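Local coordinates for 2-oxoglutarate (2OG) and Fe(II)-dependent oxygenase superfamily protein (Arabidopsis thaliana, PDB 6KWA) that probably oxidises the plant hormone auxin, indole-3-acetic acid, irreversibly to inactive 2-oxoindole-3-acetic acid, using 2-oxoglutarate as co-substrate and a metal held in its double-stranded beta-helix, at residues L168-G173 with L223-H228. Sequence-based numbering, arbitrary orientation.
Sequences LHTDSG and LCNVKH. With MG (magnesium ion), chain D.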
loop_
_atom_site.group_PDB
_atom_site.type_symbol
_atom_site.label_atom_id
_atom_site.label_comp_id
_atom_site.label_asym_id
_atom_site.label_seq_id
_atom_site.Cartn_x
_atom_site.Cartn_y
_atom_site.Cartn_z
ATOM N N LEU A 168 -13.899 -7.010 3.513
ATOM C CA LEU A 168 -12.752 -7.865 3.235
ATOM C C LEU A 168 -12.320 -7.871 1.752
ATOM O O LEU A 168 -13.158 -7.998 0.864
ATOM C CB LEU A 168 -13.099 -9.274 3.708
ATOM C CG LEU A 168 -12.043 -10.357 3.897
ATOM C CD1 LEU A 168 -11.205 -10.050 5.125
ATOM C CD2 LEU A 168 -12.675 -11.729 4.005
ATOM N N HIS A 169 -11.024 -7.695 1.480
ATOM C CA HIS A 169 -10.539 -7.677 0.094
ATOM C C HIS A 169 -9.043 -8.047 -0.027
ATOM O O HIS A 169 -8.335 -8.169 0.983
ATOM C CB HIS A 169 -10.779 -6.300 -0.531
ATOM C CG HIS A 169 -9.942 -5.207 0.058
ATOM N ND1 HIS A 169 -10.130 -4.727 1.339
ATOM C CD2 HIS A 169 -8.928 -4.477 -0.474
ATOM C CE1 HIS A 169 -9.259 -3.759 1.574
ATOM N NE2 HIS A 169 -8.515 -3.591 0.493
ATOM N N THR A 170 -8.588 -8.290 -1.258
ATOM C CA THR A 170 -7.157 -8.390 -1.560
ATOM C C THR A 170 -6.790 -7.227 -2.475
ATOM O O THR A 170 -7.585 -6.873 -3.344
ATOM C CB THR A 170 -6.768 -9.714 -2.248
ATOM O OG1 THR A 170 -7.309 -9.751 -3.575
ATOM C CG2 THR A 170 -7.257 -10.916 -1.469
ATOM N N ASP A 171 -5.616 -6.619 -2.310
ATOM C CA ASP A 171 -5.223 -5.584 -3.272
ATOM C C ASP A 171 -4.871 -6.257 -4.590
ATOM O O ASP A 171 -4.562 -7.453 -4.629
ATOM C CB ASP A 171 -4.056 -4.713 -2.783
ATOM C CG ASP A 171 -4.236 -4.222 -1.353
ATOM O OD1 ASP A 171 -5.380 -3.929 -0.941
ATOM O OD2 ASP A 171 -3.210 -4.033 -0.661
ATOM N N SER A 172 -4.975 -5.515 -5.684
ATOM C CA SER A 172 -4.841 -6.134 -6.999
ATOM C C SER A 172 -3.421 -6.015 -7.550
ATOM O O SER A 172 -3.055 -6.728 -8.499
ATOM C CB SER A 172 -5.810 -5.493 -7.987
ATOM O OG SER A 172 -5.502 -4.117 -8.118
ATOM N N GLY A 173 -2.624 -5.130 -6.948
ATOM C CA GLY A 173 -1.278 -4.869 -7.436
ATOM C C GLY A 173 -0.286 -5.877 -6.890
ATOM O O GLY A 173 -0.651 -6.970 -6.447
ATOM N N LEU A 223 3.663 -16.293 -3.188
ATOM C CA LEU A 223 3.374 -15.132 -2.360
ATOM C C LEU A 223 1.866 -15.057 -2.042
ATOM O O LEU A 223 1.027 -15.248 -2.927
ATOM C CB LEU A 223 3.876 -13.870 -3.065
ATOM C CG LEU A 223 5.391 -13.907 -3.317
ATOM C CD1 LEU A 223 5.852 -12.760 -4.219
ATOM C CD2 LEU A 223 6.159 -13.899 -1.998
ATOM N N CYS A 224 1.531 -14.825 -0.773
ATOM C CA CYS A 224 0.144 -14.685 -0.312
ATOM C C CYS A 224 -0.495 -13.321 -0.611
ATOM O O CYS A 224 -0.033 -12.281 -0.110
ATOM C CB CYS A 224 0.069 -14.947 1.181
ATOM S SG CYS A 224 -1.634 -14.786 1.819
ATOM N N ASN A 225 -1.518 -13.278 -1.452
ATOM C CA ASN A 225 -2.216 -12.005 -1.628
ATOM C C ASN A 225 -3.209 -11.830 -0.474
ATOM O O ASN A 225 -4.354 -12.295 -0.530
ATOM C CB ASN A 225 -2.909 -11.937 -2.997
ATOM C CG ASN A 225 -3.839 -13.124 -3.247
ATOM O OD1 ASN A 225 -3.661 -14.197 -2.674
ATOM N ND2 ASN A 225 -4.852 -12.916 -4.089
ATOM N N VAL A 226 -2.765 -11.174 0.590
ATOM C CA VAL A 226 -3.500 -11.253 1.840
ATOM C C VAL A 226 -4.894 -10.601 1.801
ATOM O O VAL A 226 -5.119 -9.546 1.172
ATOM C CB VAL A 226 -2.673 -10.646 3.012
ATOM C CG1 VAL A 226 -2.467 -9.150 2.834
ATOM C CG2 VAL A 226 -3.337 -10.997 4.369
ATOM N N LYS A 227 -5.826 -11.248 2.496
ATOM C CA LYS A 227 -7.173 -10.730 2.630
ATOM C C LYS A 227 -7.213 -9.841 3.850
ATOM O O LYS A 227 -6.869 -10.266 4.954
ATOM C CB LYS A 227 -8.214 -11.850 2.773
ATOM C CG LYS A 227 -8.292 -12.868 1.635
ATOM C CD LYS A 227 -9.384 -13.904 1.960
ATOM C CE LYS A 227 -9.609 -14.923 0.856
ATOM N NZ LYS A 227 -8.469 -15.896 0.770
ATOM N N HIS A 228 -7.661 -8.613 3.669
ATOM C CA HIS A 228 -7.674 -7.700 4.793
ATOM C C HIS A 228 -8.891 -6.774 4.794
ATOM O O HIS A 228 -9.566 -6.587 3.774
ATOM C CB HIS A 228 -6.368 -6.874 4.811
ATOM C CG HIS A 228 -6.094 -6.131 3.543
ATOM N ND1 HIS A 228 -5.658 -6.757 2.394
ATOM C CD2 HIS A 228 -6.154 -4.808 3.251
ATOM C CE1 HIS A 228 -5.482 -5.855 1.443
ATOM N NE2 HIS A 228 -5.775 -4.665 1.937
HETATM MG MG MG D . -6.190 -2.853 0.983
HETATM O O HOH W 1 -3.887 -8.506 -0.733
#
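One magnesium ion joins the two segments, bound by His169 NE2 (2.5 Å) and Asp171 OD1 of 168-173 and by His228 NE2 (2.1 Å) of 223-228. The two imidazoles converge on it obliquely, planes 50° apart, with His228 CE1 above one face of the His169 ring. The carboxylate of Asp171 meets the edge of the His228 ring nearly at right angles to it; its other oxygen, OD2, is hydrogen-bonded to Asn210 and Thr176. This is the HxD...H facial triad of the 2-oxoglutarate/Fe(II) oxygenases, set in their double-stranded beta-helix, with magnesium probably standing in for iron. Beneath the metal, His169 and His228 form an antiparallel hydrogen-bonded pair (His169 N to His228 O 2.9 Å, His228 N to His169 O 2.8 Å), which sets both side chains on one face of the sheet; with CG between backbone N and carbonyl carbon (chi1 68° and 56°), the rings swing toward the metal. Val226 O lies in the His228 ring plane and accepts from ND1 (3.1 Å), the donor standing above the carbonyl plane; with NE2 on the metal, this helps fix the ring's rotation. A water links Val226 O to Asp171 N. Farther along, Thr170 CG2 rests 3.3 Å from Asn225 O, while Thr170 OG1 and Asn225 ND2 both hydrogen-bond to Asp213 OD1.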